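Local structure of putative uncharacterized protein (Vibrio cholerae, 4G7X) at residues A[52-57]-A[63-68]; A[32-37]-A[43-48]; A[12-17]-A[73-78]. The protein probably serves as the N-terminal N1 domain of the minor coat protein pIII of Vibrio phage CTXphi, binding a host protein during infection. All blocks are in the same frame, centred on the assembly; numbering follows the deposited sequence.

Contact 1: residues A[52-57]-A[63-68]; sequences FVWSCL and DYCKGL
W54 lays its indole across the neighbouring strand of a beta hairpin, over the backbone of G67 and K66 and against C65. With CG turned opposite the backbone N (chi1 171°), the side chain runs over strand 64-68 instead of standing up from it. At the root, CB comes within 3.9 Å of the K66 carbonyl O. CG and CD2 pass closer to the same oxygen, which lies above the indole plane, displaced toward the rim. CE3 reaches the CA of G67 at 3.8 Å; a residue without a side chain in this non-hydrogen-bonded pair lets the ring settle onto the main chain. On the far side of the six-membered ring, CZ2 presses on C65 CB at 3.4 Å, while CE2 and CH2 flank that methylene and C65 SG approaches the ring obliquely. The same sulfur is bonded to C56 SG at 2.0 Å, a cross-strand disulfide in the next non-hydrogen-bonded pair, with a chi3 of 99°. The hydrogen-bonded pairs lie between and beyond these. S55 exchanges two bonds with K66, and L57 two with Y64, L57 N giving Y64 O a nearly straight 2.8 Å bond (169°). L68 N donates to V53 O, extending the ladder past the strand end. On the face opposite the disulfide, L57 CD1 lies over one face of the Y64 ring, 4.0 Å from its centroid, and the extended K66 chain carries its CE alongside S55 OG (3.5 Å), its NZ continuing to a backbone bond with the other protein chain. Strand 64-71 also pairs antiparallel with strand 20-27, through backbone hydrogen bonds of C65 with F26 and of G67 with L24, and near V53 and L68 the hairpin meets E46 of strand 41-48.

Contact 2: residues A[32-37]-A[43-48]; sequences IVQSVL and LDIEKD
L43 pairs with V36 through two backbone hydrogen bonds, L43 N to V36 O at 2.8 Å and V36 N to L43 O at 2.9 Å, which tie strands 35-38 and 41-48 into an antiparallel hairpin. L43 CB lies 3.7 Å from V36 O, and the side chain packs on P71 of strand 64-71. In the next, non-hydrogen-bonded pair D44 faces S35: the serine hydroxyl donates to D44 OD1 at 2.8 Å, meeting it from above the carboxylate plane (46° out of it). R72 NH2 forms a salt bridge to the same oxygen. I45 closes the ladder by giving its N-H to Q34 O at 3.0 Å. Its branches then part. CG1, opposite the backbone N (chi1 -174°), reaches I32 CG2 at 4.0 Å, the two side chains crossing at about a right angle, whereas CG2 lies against the amide of Q34, 3.8 Å from NE2. That amide is held by its own segment: the chain of Q34 bends at chi2 and sends NE2 back to I32 O at 2.8 Å, with the acceptor close to the amide plane. Beyond I45 the segment diverges from 32-37, and E46 and D48 form salt bridges to basic side chains of the other protein chain. D44 OD1 therefore accepts the hydrogen bond of the buried S35 hydroxyl and also pairs with R72, which probably favours the ionised form of D44.

Contact 3: residues A[12-17]-A[73-78]; sequences INCDPN and FTQGVS. Unlike the reference sequence in segment 73-78: T74 (reference Ser).
C14 SG sits over the flat face of the Q75 side-chain amide, almost directly above its carbon: 3.3 Å from CD and 3.3 Å from OE1, with NE2 and CG a little farther off. This is van der Waals contact with the pi surface of the amide. A second, looser touch joins P16 to F73, where the proline CG lies 3.9 Å from F73 CA and 4.3 Å from F73 CD1, coming to the ring at its edge. Both partners of the sulfur contact are fixed from outside. C14 SG is disulfide-bonded to C41, at the start of strand 41-48, and C14 is the centre of an inverse gamma turn in which D15 N bonds to N13 O at 3.0 Å. The Q75 chain, bent at chi2 (-63°), turns its amide back so that OE1 accepts from M42 N and NE2 donates to R72 O. Strand 41-48 thus holds both the N-terminal loop before strand 20-27, through the C14-C41 disulfide, and the loop after strand 64-71, through M42 N. With OE1 and NE2 each held by a backbone partner, the rotation of the amide is set, and its face is presented to the disulfide.

Contacts 1 and 2 are partly buried beta hairpins of one sheet, and contact 3 is a surface meeting of two irregular loops, on the opposite side of the chain's centre from contact 1. Strand 41-48, half of the 32-37/43-48 pairing, also borders the 52-57/63-68 hairpin: E46 makes probable backbone bonds to V53 and L68, and W54 packs on V33. Contacts 1 and 2 follow one another along the chain, and both lie within the loop closed by contact 3. Ladders of backbone bonds dominate the hairpins, reinforced by a cross-strand disulfide in contact 1 and a serine-aspartate hydrogen bond backed by an arginine in contact 2; contact 3 relies on van der Waals packing beside a disulfide.

Contact 1: residues A[52-57]-A[63-68]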
ATOM      1  N   PHE A  52       9.132  12.854   2.075  1.00  8.78           N
ATOM      2  CA  PHE A  52       8.258  12.140   1.152  1.00  8.46           C
ATOM      3  C   PHE A  52       8.175  10.669   1.536  1.00  8.01           C
ATOM      4  O   PHE A  52       9.169  10.069   1.941  1.00  8.05           O
ATOM      5  CB  PHE A  52       8.751  12.297  -0.286  1.00  8.57           C
ATOM      6  CG  PHE A  52       8.629  13.698  -0.806  1.00  8.81           C
ATOM      7  CD1 PHE A  52       9.764  14.470  -1.033  1.00  9.08           C
ATOM      8  CD2 PHE A  52       7.379  14.252  -1.041  1.00  9.05           C
ATOM      9  CE1 PHE A  52       9.642  15.771  -1.505  1.00  9.28           C
ATOM     10  CE2 PHE A  52       7.249  15.550  -1.508  1.00  9.24           C
ATOM     11  CZ  PHE A  52       8.386  16.313  -1.739  1.00  9.31           C
ATOM     12  N   VAL A  53       6.979  10.101   1.426  1.00  7.72           N
ATOM     13  CA  VAL A  53       6.774   8.694   1.757  1.00  7.55           C
ATOM     14  C   VAL A  53       7.110   7.870   0.513  1.00  7.38           C
ATOM     15  O   VAL A  53       6.236   7.495  -0.270  1.00  7.41           O
ATOM     16  CB  VAL A  53       5.348   8.421   2.273  1.00  7.58           C
ATOM     17  CG1 VAL A  53       5.259   7.004   2.822  1.00  7.82           C
ATOM     18  CG2 VAL A  53       4.969   9.432   3.349  1.00  7.61           C
ATOM     19  N   TRP A  54       8.404   7.603   0.366  1.00  7.19           N
ATOM     20  CA  TRP A  54       9.014   7.115  -0.866  1.00  7.35           C
ATOM     21  C   TRP A  54      10.263   6.364  -0.524  1.00  7.66           C
ATOM     22  O   TRP A  54      11.019   6.786   0.349  1.00  7.82           O
ATOM     23  CB  TRP A  54       9.379   8.305  -1.752  1.00  7.00           C
ATOM     24  CG  TRP A  54      10.216   7.954  -2.956  1.00  6.71           C
ATOM     25  CD1 TRP A  54      11.595   7.755  -3.006  1.00  6.67           C
ATOM     26  CD2 TRP A  54       9.748   7.744  -4.329  1.00  6.62           C
ATOM     27  NE1 TRP A  54      12.000   7.439  -4.274  1.00  6.67           N
ATOM     28  CE2 TRP A  54      10.940   7.419  -5.121  1.00  6.56           C
ATOM     29  CE3 TRP A  54       8.511   7.791  -4.957  1.00  6.49           C
ATOM     30  CZ2 TRP A  54      10.868   7.171  -6.482  1.00  6.60           C
ATOM     31  CZ3 TRP A  54       8.448   7.530  -6.328  1.00  6.58           C
ATOM     32  CH2 TRP A  54       9.599   7.222  -7.070  1.00  6.52           C
ATOM     33  N   SER A  55      10.512   5.256  -1.219  1.00  8.17           N
ATOM     34  CA  SER A  55      11.798   4.569  -1.105  1.00  8.86           C
ATOM     35  C   SER A  55      12.114   3.769  -2.357  1.00  9.30           C
ATOM     36  O   SER A  55      11.212   3.400  -3.103  1.00  9.39           O
ATOM     37  CB  SER A  55      11.837   3.672   0.139  1.00  9.10           C
ATOM     38  OG  SER A  55      10.852   2.658   0.084  1.00  9.59           O
ATOM     39  N   CYS A  56      13.402   3.529  -2.593  1.00 10.25           N
ATOM     40  CA  CYS A  56      13.837   2.629  -3.664  1.00 11.28           C
ATOM     41  C   CYS A  56      14.511   1.403  -3.046  1.00 12.15           C
ATOM     42  O   CYS A  56      15.255   1.527  -2.065  1.00 13.02           O
ATOM     43  CB  CYS A  56      14.743   3.344  -4.677  1.00 11.30           C
ATOM     44  SG  CYS A  56      13.968   4.773  -5.487  1.00 11.43           S
ATOM     45  N   LEU A  57      14.227   0.234  -3.618  0.50 12.48           N
ATOM     46  CA  LEU A  57      14.696  -1.048  -3.092  0.50 12.93           C
ATOM     47  C   LEU A  57      15.353  -1.890  -4.181  0.50 13.41           C
ATOM     48  O   LEU A  57      15.029  -1.758  -5.360  0.50 13.51           O
ATOM     49  CB  LEU A  57      13.532  -1.844  -2.496  0.50 12.86           C
ATOM     50  CG  LEU A  57      12.480  -1.133  -1.647  0.50 12.70           C
ATOM     51  CD1 LEU A  57      11.564  -0.297  -2.526  0.50 12.53           C
ATOM     52  CD2 LEU A  57      11.672  -2.156  -0.865  0.50 12.61           C
ATOM     53  N   ASP A  63      14.651  -4.472  -8.811  1.00 14.33           N
ATOM     54  CA  ASP A  63      15.071  -3.107  -8.510  1.00 13.66           C
ATOM     55  C   ASP A  63      13.937  -2.164  -8.865  1.00 12.33           C
ATOM     56  O   ASP A  63      13.510  -2.095 -10.017  1.00 12.69           O
ATOM     57  CB  ASP A  63      16.323  -2.737  -9.313  1.00 14.80           C
ATOM     58  CG  ASP A  63      17.509  -3.638  -9.015  1.00 15.85           C
ATOM     59  OD1 ASP A  63      18.531  -3.515  -9.722  1.00 17.78           O
ATOM     60  OD2 ASP A  63      17.431  -4.469  -8.088  1.00 16.65           O
ATOM     61  N   TYR A  64      13.442  -1.437  -7.870  1.00 10.95           N
ATOM     62  CA  TYR A  64      12.271  -0.598  -8.075  1.00 10.10           C
ATOM     63  C   TYR A  64      12.172   0.487  -7.021  1.00  9.40           C
ATOM     64  O   TYR A  64      12.892   0.461  -6.022  1.00  9.09           O
ATOM     65  CB  TYR A  64      10.994  -1.453  -8.091  1.00 10.14           C
ATOM     66  CG  TYR A  64      10.576  -2.025  -6.750  1.00 10.21           C
ATOM     67  CD1 TYR A  64       9.520  -1.460  -6.034  1.00 10.24           C
ATOM     68  CD2 TYR A  64      11.214  -3.149  -6.209  1.00 10.31           C
ATOM     69  CE1 TYR A  64       9.120  -1.983  -4.815  1.00 10.45           C
ATOM     70  CE2 TYR A  64      10.823  -3.679  -4.987  1.00 10.49           C
ATOM     71  CZ  TYR A  64       9.774  -3.090  -4.301  1.00 10.71           C
ATOM     72  OH  TYR A  64       9.366  -3.605  -3.092  1.00 11.34           O
ATOM     73  N   CYS A  65      11.277   1.438  -7.268  1.00  8.73           N
ATOM     74  CA  CYS A  65      10.926   2.456  -6.285  1.00  8.50           C
ATOM     75  C   CYS A  65       9.425   2.427  -6.021  1.00  8.06           C
ATOM     76  O   CYS A  65       8.638   1.971  -6.857  1.00  7.71           O
ATOM     77  CB  CYS A  65      11.334   3.853  -6.762  1.00  8.94           C
ATOM     78  SG  CYS A  65      13.081   4.047  -7.177  1.00  9.44           S
ATOM     79  N   LYS A  66       9.039   2.915  -4.850  1.00  7.70           N
ATOM     80  CA  LYS A  66       7.636   2.969  -4.462  1.00  7.54           C
ATOM     81  C   LYS A  66       7.353   4.264  -3.728  1.00  7.39           C
ATOM     82  O   LYS A  66       8.206   4.781  -3.004  1.00  7.28           O
ATOM     83  CB  LYS A  66       7.241   1.760  -3.599  1.00  7.66           C
ATOM     84  CG  LYS A  66       8.038   1.608  -2.311  1.00  7.66           C
ATOM     85  CD  LYS A  66       7.572   0.407  -1.499  1.00  7.84           C
ATOM     86  CE  LYS A  66       8.484   0.162  -0.309  1.00  8.07           C
ATOM     87  NZ  LYS A  66       7.999  -0.944   0.568  1.00  8.21           N
ATOM     88  N   GLY A  67       6.145   4.773  -3.923  1.00  7.28           N
ATOM     89  CA  GLY A  67       5.663   5.950  -3.205  1.00  7.44           C
ATOM     90  C   GLY A  67       4.214   5.782  -2.795  1.00  7.48           C
ATOM     91  O   GLY A  67       3.495   4.953  -3.369  1.00  7.34           O
ATOM     92  N   LEU A  68       3.796   6.543  -1.781  0.50  7.55           N
ATOM     93  CA  LEU A  68       2.389   6.623  -1.375  0.50  7.66           C
ATOM     94  C   LEU A  68       1.766   7.886  -1.939  0.50  7.60           C
ATOM     95  O   LEU A  68       2.367   8.959  -1.872  0.50  7.48           O
ATOM     96  CB  LEU A  68       2.244   6.630   0.147  0.50  7.87           C
ATOM     97  CG  LEU A  68       2.322   5.296   0.886  0.50  8.00           C
ATOM     98  CD1 LEU A  68       1.851   5.470   2.322  0.50  8.09           C
ATOM     99  CD2 LEU A  68       1.501   4.229   0.180  0.50  8.16           C
TER
HETATM  100  O   HOH W   1       6.426   4.542  -0.063  1.00 12.43           O

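Contact 2: residues A[32-37]-A[43-48]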
ATOM      1  N   ILE A  32      11.651  11.215  -7.214  1.00  7.86           N
ATOM      2  CA  ILE A  32      10.428  11.054  -6.442  1.00  7.94           C
ATOM      3  C   ILE A  32       9.278  11.608  -7.269  1.00  7.93           C
ATOM      4  O   ILE A  32       9.086  12.821  -7.366  1.00  8.26           O
ATOM      5  CB  ILE A  32      10.515  11.726  -5.059  1.00  8.00           C
ATOM      6  CG1 ILE A  32      11.745  11.215  -4.299  1.00  8.07           C
ATOM      7  CG2 ILE A  32       9.238  11.455  -4.268  1.00  8.07           C
ATOM      8  CD1 ILE A  32      11.902  11.776  -2.900  1.00  8.28           C
ATOM      9  N   VAL A  33       8.530  10.703  -7.893  1.00  7.77           N
ATOM     10  CA  VAL A  33       7.466  11.087  -8.809  1.00  7.83           C
ATOM     11  C   VAL A  33       6.420  11.909  -8.053  1.00  7.91           C
ATOM     12  O   VAL A  33       5.892  11.475  -7.036  1.00  7.80           O
ATOM     13  CB  VAL A  33       6.874   9.845  -9.518  1.00  7.69           C
ATOM     14  CG1 VAL A  33       5.720  10.235 -10.425  1.00  7.83           C
ATOM     15  CG2 VAL A  33       7.954   9.137 -10.331  1.00  7.74           C
ATOM     16  N   GLN A  34       6.171  13.122  -8.538  1.00  8.15           N
ATOM     17  CA  GLN A  34       5.399  14.117  -7.787  1.00  8.51           C
ATOM     18  C   GLN A  34       3.896  14.012  -7.992  1.00  8.54           C
ATOM     19  O   GLN A  34       3.120  14.096  -7.040  1.00  8.41           O
ATOM     20  CB  GLN A  34       5.879  15.530  -8.138  1.00  8.83           C
ATOM     21  CG  GLN A  34       7.314  15.808  -7.700  1.00  9.40           C
ATOM     22  CD  GLN A  34       7.462  15.844  -6.193  1.00  9.79           C
ATOM     23  OE1 GLN A  34       6.921  16.729  -5.532  1.00 10.80           O
ATOM     24  NE2 GLN A  34       8.181  14.881  -5.638  1.00  9.91           N
ATOM     25  N   SER A  35       3.496  13.835  -9.243  1.00  8.77           N
ATOM     26  CA  SER A  35       2.091  13.740  -9.600  1.00  9.08           C
ATOM     27  C   SER A  35       1.910  12.661 -10.647  1.00  8.83           C
ATOM     28  O   SER A  35       2.706  12.549 -11.579  1.00  8.74           O
ATOM     29  CB  SER A  35       1.569  15.078 -10.123  1.00  9.58           C
ATOM     30  OG  SER A  35       1.641  16.101  -9.139  1.00 10.65           O
ATOM     31  N   VAL A  36       0.866  11.855 -10.474  1.00  8.78           N
ATOM     32  CA  VAL A  36       0.583  10.740 -11.364  1.00  8.81           C
ATOM     33  C   VAL A  36      -0.900  10.733 -11.695  1.00  8.72           C
ATOM     34  O   VAL A  36      -1.742  10.833 -10.794  1.00  8.87           O
ATOM     35  CB  VAL A  36       0.958   9.382 -10.727  1.00  8.92           C
ATOM     36  CG1 VAL A  36       0.568   8.225 -11.640  1.00  9.07           C
ATOM     37  CG2 VAL A  36       2.444   9.319 -10.412  1.00  9.10           C
ATOM     38  N   LEU A  37      -1.209  10.620 -12.981  1.00  8.71           N
ATOM     39  CA  LEU A  37      -2.577  10.370 -13.412  1.00  8.85           C
ATOM     40  C   LEU A  37      -2.827   8.866 -13.359  1.00  8.91           C
ATOM     41  O   LEU A  37      -2.379   8.112 -14.230  1.00  8.90           O
ATOM     42  CB  LEU A  37      -2.822  10.950 -14.804  1.00  9.08           C
ATOM     43  CG  LEU A  37      -4.273  10.977 -15.289  1.00  9.26           C
ATOM     44  CD1 LEU A  37      -5.147  11.824 -14.372  1.00  9.51           C
ATOM     45  CD2 LEU A  37      -4.297  11.514 -16.709  1.00  9.58           C
ATOM     46  N   LEU A  43      -3.076  12.114  -8.706  1.00  7.97           N
ATOM     47  CA  LEU A  43      -2.556  11.838  -7.369  1.00  8.17           C
ATOM     48  C   LEU A  43      -1.253  12.571  -7.145  1.00  8.35           C
ATOM     49  O   LEU A  43      -0.445  12.687  -8.062  1.00  8.61           O
ATOM     50  CB  LEU A  43      -2.302  10.337  -7.190  1.00  8.17           C
ATOM     51  CG  LEU A  43      -3.394   9.322  -7.546  1.00  8.25           C
ATOM     52  CD1 LEU A  43      -2.971   7.923  -7.123  1.00  8.30           C
ATOM     53  CD2 LEU A  43      -4.735   9.681  -6.924  1.00  8.47           C
ATOM     54  N   ASP A  44      -1.045  13.033  -5.915  1.00  8.49           N
ATOM     55  CA  ASP A  44       0.216  13.648  -5.504  1.00  8.76           C
ATOM     56  C   ASP A  44       0.920  12.812  -4.437  1.00  8.30           C
ATOM     57  O   ASP A  44       0.283  12.206  -3.576  1.00  8.08           O
ATOM     58  CB  ASP A  44      -0.019  15.058  -4.949  1.00  9.77           C
ATOM     59  CG  ASP A  44      -0.462  16.057  -6.007  1.00 10.71           C
ATOM     60  OD1 ASP A  44      -0.375  15.772  -7.214  1.00 11.80           O
ATOM     61  OD2 ASP A  44      -0.896  17.157  -5.609  1.00 12.37           O
ATOM     62  N   ILE A  45       2.246  12.797  -4.502  1.00  7.95           N
ATOM     63  CA  ILE A  45       3.071  12.132  -3.496  1.00  8.07           C
ATOM     64  C   ILE A  45       2.776  12.652  -2.083  1.00  8.30           C
ATOM     65  O   ILE A  45       2.628  13.857  -1.867  1.00  8.49           O
ATOM     66  CB  ILE A  45       4.575  12.268  -3.857  1.00  7.82           C
ATOM     67  CG1 ILE A  45       5.473  11.458  -2.906  1.00  7.84           C
ATOM     68  CG2 ILE A  45       5.007  13.731  -3.892  1.00  7.88           C
ATOM     69  CD1 ILE A  45       5.392   9.954  -3.086  1.00  7.87           C
ATOM     70  N   GLU A  46       2.686  11.732  -1.128  1.00  8.76           N
ATOM     71  CA  GLU A  46       2.469  12.098   0.267  1.00  9.39           C
ATOM     72  C   GLU A  46       3.770  12.447   0.958  1.00  9.66           C
ATOM     73  O   GLU A  46       4.825  11.893   0.646  1.00  9.25           O
ATOM     74  CB  GLU A  46       1.783  10.965   1.020  1.00  9.78           C
ATOM     75  CG  GLU A  46       0.386  10.683   0.509  1.00 10.54           C
ATOM     76  CD  GLU A  46      -0.409   9.847   1.476  1.00 11.40           C
ATOM     77  OE1 GLU A  46      -0.767  10.364   2.557  1.00 12.48           O
ATOM     78  OE2 GLU A  46      -0.690   8.682   1.147  1.00 12.08           O
ATOM     79  N   LYS A  47       3.679  13.378   1.900  1.00 10.27           N
ATOM     80  CA  LYS A  47       4.818  13.805   2.691  1.00 10.95           C
ATOM     81  C   LYS A  47       4.383  13.830   4.147  1.00 11.22           C
ATOM     82  O   LYS A  47       3.313  14.345   4.460  1.00 11.94           O
ATOM     83  CB  LYS A  47       5.263  15.195   2.240  1.00 11.12           C
ATOM     84  CG  LYS A  47       6.580  15.668   2.839  1.00 11.57           C
ATOM     85  CD  LYS A  47       7.033  16.946   2.150  1.00 12.20           C
ATOM     86  CE  LYS A  47       8.346  17.460   2.718  1.00 12.64           C
ATOM     87  NZ  LYS A  47       8.171  18.240   3.974  1.00 13.74           N
ATOM     88  N   ASP A  48       5.193  13.241   5.023  1.00 11.38           N
ATOM     89  CA  ASP A  48       4.929  13.312   6.462  1.00 12.14           C
ATOM     90  C   ASP A  48       6.104  13.995   7.168  1.00 12.92           C
ATOM     91  O   ASP A  48       6.931  14.624   6.506  1.00 12.94           O
ATOM     92  CB  ASP A  48       4.587  11.924   7.039  1.00 12.09           C
ATOM     93  CG  ASP A  48       5.752  10.935   6.980  1.00 11.97           C
ATOM     94  OD1 ASP A  48       6.904  11.343   6.732  1.00 11.75           O
ATOM     95  OD2 ASP A  48       5.513   9.728   7.202  1.00 12.27           O
TER

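Contact 3: residues A[12-17]-A[73-78]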
ATOM      1  N   ILE A  12     -10.788   3.323  -7.328  1.00 26.31           N
ATOM      2  CA  ILE A  12     -10.170   4.526  -6.684  1.00 25.78           C
ATOM      3  C   ILE A  12     -11.211   5.597  -6.335  1.00 24.72           C
ATOM      4  O   ILE A  12     -12.004   6.015  -7.177  1.00 25.61           O
ATOM      5  CB  ILE A  12      -8.995   5.113  -7.529  1.00 26.29           C
ATOM      6  CG1 ILE A  12      -8.697   6.575  -7.164  1.00 26.81           C
ATOM      7  CG2 ILE A  12      -9.288   5.032  -9.021  1.00 26.26           C
ATOM      8  CD1 ILE A  12      -7.912   6.765  -5.883  1.00 26.55           C
ATOM      9  N   ASN A  13     -11.197   6.027  -5.077  1.00 23.24           N
ATOM     10  CA  ASN A  13     -12.035   7.122  -4.610  1.00 21.44           C
ATOM     11  C   ASN A  13     -11.324   8.464  -4.831  1.00 19.45           C
ATOM     12  O   ASN A  13     -10.447   8.843  -4.054  1.00 18.91           O
ATOM     13  CB  ASN A  13     -12.359   6.905  -3.126  1.00 22.72           C
ATOM     14  CG  ASN A  13     -13.246   7.990  -2.550  1.00 23.48           C
ATOM     15  OD1 ASN A  13     -14.051   8.595  -3.260  1.00 24.58           O
ATOM     16  ND2 ASN A  13     -13.105   8.238  -1.250  1.00 24.43           N
ATOM     17  N   CYS A  14     -11.707   9.184  -5.888  1.00 17.13           N
ATOM     18  CA  CYS A  14     -10.957  10.377  -6.318  1.00 15.89           C
ATOM     19  C   CYS A  14     -11.386  11.670  -5.621  1.00 16.72           C
ATOM     20  O   CYS A  14     -11.964  12.570  -6.246  1.00 17.09           O
ATOM     21  CB  CYS A  14     -11.011  10.536  -7.840  1.00 13.76           C
ATOM     22  SG  CYS A  14      -9.738  11.631  -8.518  1.00 11.53           S
ATOM     23  N   ASP A  15     -11.044  11.763  -4.339  0.50 16.94           N
ATOM     24  CA  ASP A  15     -11.378  12.905  -3.495  0.50 17.34           C
ATOM     25  C   ASP A  15     -10.184  13.196  -2.590  0.50 17.08           C
ATOM     26  O   ASP A  15      -9.644  12.272  -1.988  0.50 16.40           O
ATOM     27  CB  ASP A  15     -12.614  12.571  -2.655  0.50 18.01           C
ATOM     28  CG  ASP A  15     -12.918  13.624  -1.601  0.50 18.30           C
ATOM     29  OD1 ASP A  15     -12.777  14.829  -1.891  0.50 19.15           O
ATOM     30  OD2 ASP A  15     -13.323  13.242  -0.483  0.50 18.91           O
ATOM     31  N   PRO A  16      -9.751  14.473  -2.500  1.00 17.05           N
ATOM     32  CA  PRO A  16      -8.586  14.815  -1.665  1.00 17.21           C
ATOM     33  C   PRO A  16      -8.731  14.435  -0.190  1.00 17.02           C
ATOM     34  O   PRO A  16      -7.726  14.247   0.495  1.00 17.36           O
ATOM     35  CB  PRO A  16      -8.480  16.342  -1.808  1.00 17.36           C
ATOM     36  CG  PRO A  16      -9.820  16.780  -2.284  1.00 17.73           C
ATOM     37  CD  PRO A  16     -10.292  15.672  -3.169  1.00 17.44           C
ATOM     38  N   ASN A  17      -9.971  14.316   0.278  1.00 16.97           N
ATOM     39  CA  ASN A  17     -10.247  13.957   1.669  1.00 17.03           C
ATOM     40  C   ASN A  17     -10.433  12.456   1.914  1.00 16.01           C
ATOM     41  O   ASN A  17     -10.827  12.044   3.008  1.00 16.32           O
ATOM     42  CB  ASN A  17     -11.451  14.745   2.198  1.00 18.37           C
ATOM     43  CG  ASN A  17     -11.195  16.242   2.246  1.00 19.43           C
ATOM     44  OD1 ASN A  17     -11.997  17.030   1.750  1.00 21.17           O
ATOM     45  ND2 ASN A  17     -10.074  16.638   2.840  1.00 20.35           N
ATOM     46  N   PHE A  73      -6.756  18.119  -5.039  1.00 10.94           N
ATOM     47  CA  PHE A  73      -8.032  18.820  -5.124  1.00 11.68           C
ATOM     48  C   PHE A  73      -8.541  18.963  -6.562  1.00 11.65           C
ATOM     49  O   PHE A  73      -9.695  18.659  -6.844  1.00 12.24           O
ATOM     50  CB  PHE A  73      -7.900  20.188  -4.445  1.00 13.14           C
ATOM     51  CG  PHE A  73      -9.129  21.046  -4.534  1.00 14.40           C
ATOM     52  CD1 PHE A  73     -10.283  20.725  -3.818  1.00 15.14           C
ATOM     53  CD2 PHE A  73      -9.127  22.197  -5.314  1.00 15.24           C
ATOM     54  CE1 PHE A  73     -11.414  21.529  -3.895  1.00 15.91           C
ATOM     55  CE2 PHE A  73     -10.250  23.008  -5.389  1.00 16.19           C
ATOM     56  CZ  PHE A  73     -11.393  22.675  -4.680  1.00 16.11           C
ATOM     57  N   THR A  74      -7.671  19.402  -7.466  1.00 11.33           N
ATOM     58  CA  THR A  74      -8.059  19.630  -8.856  1.00 11.24           C
ATOM     59  C   THR A  74      -8.089  18.325  -9.640  1.00 10.68           C
ATOM     60  O   THR A  74      -7.092  17.607  -9.706  1.00 10.56           O
ATOM     61  CB  THR A  74      -7.092  20.610  -9.538  1.00 11.99           C
ATOM     62  OG1 THR A  74      -7.102  21.853  -8.830  1.00 12.85           O
ATOM     63  CG2 THR A  74      -7.488  20.850 -10.992  1.00 12.11           C
ATOM     64  N   GLN A  75      -9.248  18.025 -10.221  1.00 10.08           N
ATOM     65  CA  GLN A  75      -9.432  16.834 -11.040  1.00  9.70           C
ATOM     66  C   GLN A  75     -10.008  17.202 -12.403  1.00  9.53           C
ATOM     67  O   GLN A  75     -10.595  18.281 -12.565  1.00 10.00           O
ATOM     68  CB  GLN A  75     -10.330  15.825 -10.312  1.00  9.38           C
ATOM     69  CG  GLN A  75      -9.755  15.336  -8.985  1.00  9.17           C
ATOM     70  CD  GLN A  75      -8.446  14.576  -9.150  1.00  9.07           C
ATOM     71  OE1 GLN A  75      -8.189  13.972 -10.193  1.00  8.93           O
ATOM     72  NE2 GLN A  75      -7.617  14.594  -8.113  1.00  8.95           N
ATOM     73  N   GLY A  76      -9.820  16.318 -13.382  1.00  9.19           N
ATOM     74  CA  GLY A  76     -10.411  16.494 -14.707  1.00  9.21           C
ATOM     75  C   GLY A  76      -9.513  17.127 -15.747  1.00  9.13           C
ATOM     76  O   GLY A  76      -9.950  17.372 -16.867  1.00  9.05           O
ATOM     77  N   VAL A  77      -8.261  17.389 -15.379  1.00  9.22           N
ATOM     78  CA  VAL A  77      -7.260  17.906 -16.317  1.00  9.46           C
ATOM     79  C   VAL A  77      -6.665  16.738 -17.100  1.00  9.45           C
ATOM     80  O   VAL A  77      -6.319  15.703 -16.520  1.00  9.54           O
ATOM     81  CB  VAL A  77      -6.146  18.699 -15.588  1.00  9.55           C
ATOM     82  CG1 VAL A  77      -5.050  19.119 -16.559  1.00  9.75           C
ATOM     83  CG2 VAL A  77      -6.730  19.920 -14.883  1.00  9.74           C
ATOM     84  N   SER A  78      -6.570  16.898 -18.417  1.00  9.54           N
ATOM     85  CA  SER A  78      -5.964  15.883 -19.270  1.00  9.76           C
ATOM     86  C   SER A  78      -4.600  16.350 -19.773  1.00 10.04           C
ATOM     87  O   SER A  78      -4.514  17.029 -20.795  1.00 10.23           O
ATOM     88  CB  SER A  78      -6.884  15.535 -20.444  1.00  9.72           C
ATOM     89  OG  SER A  78      -6.364  14.422 -21.152  1.00  9.80           O
TER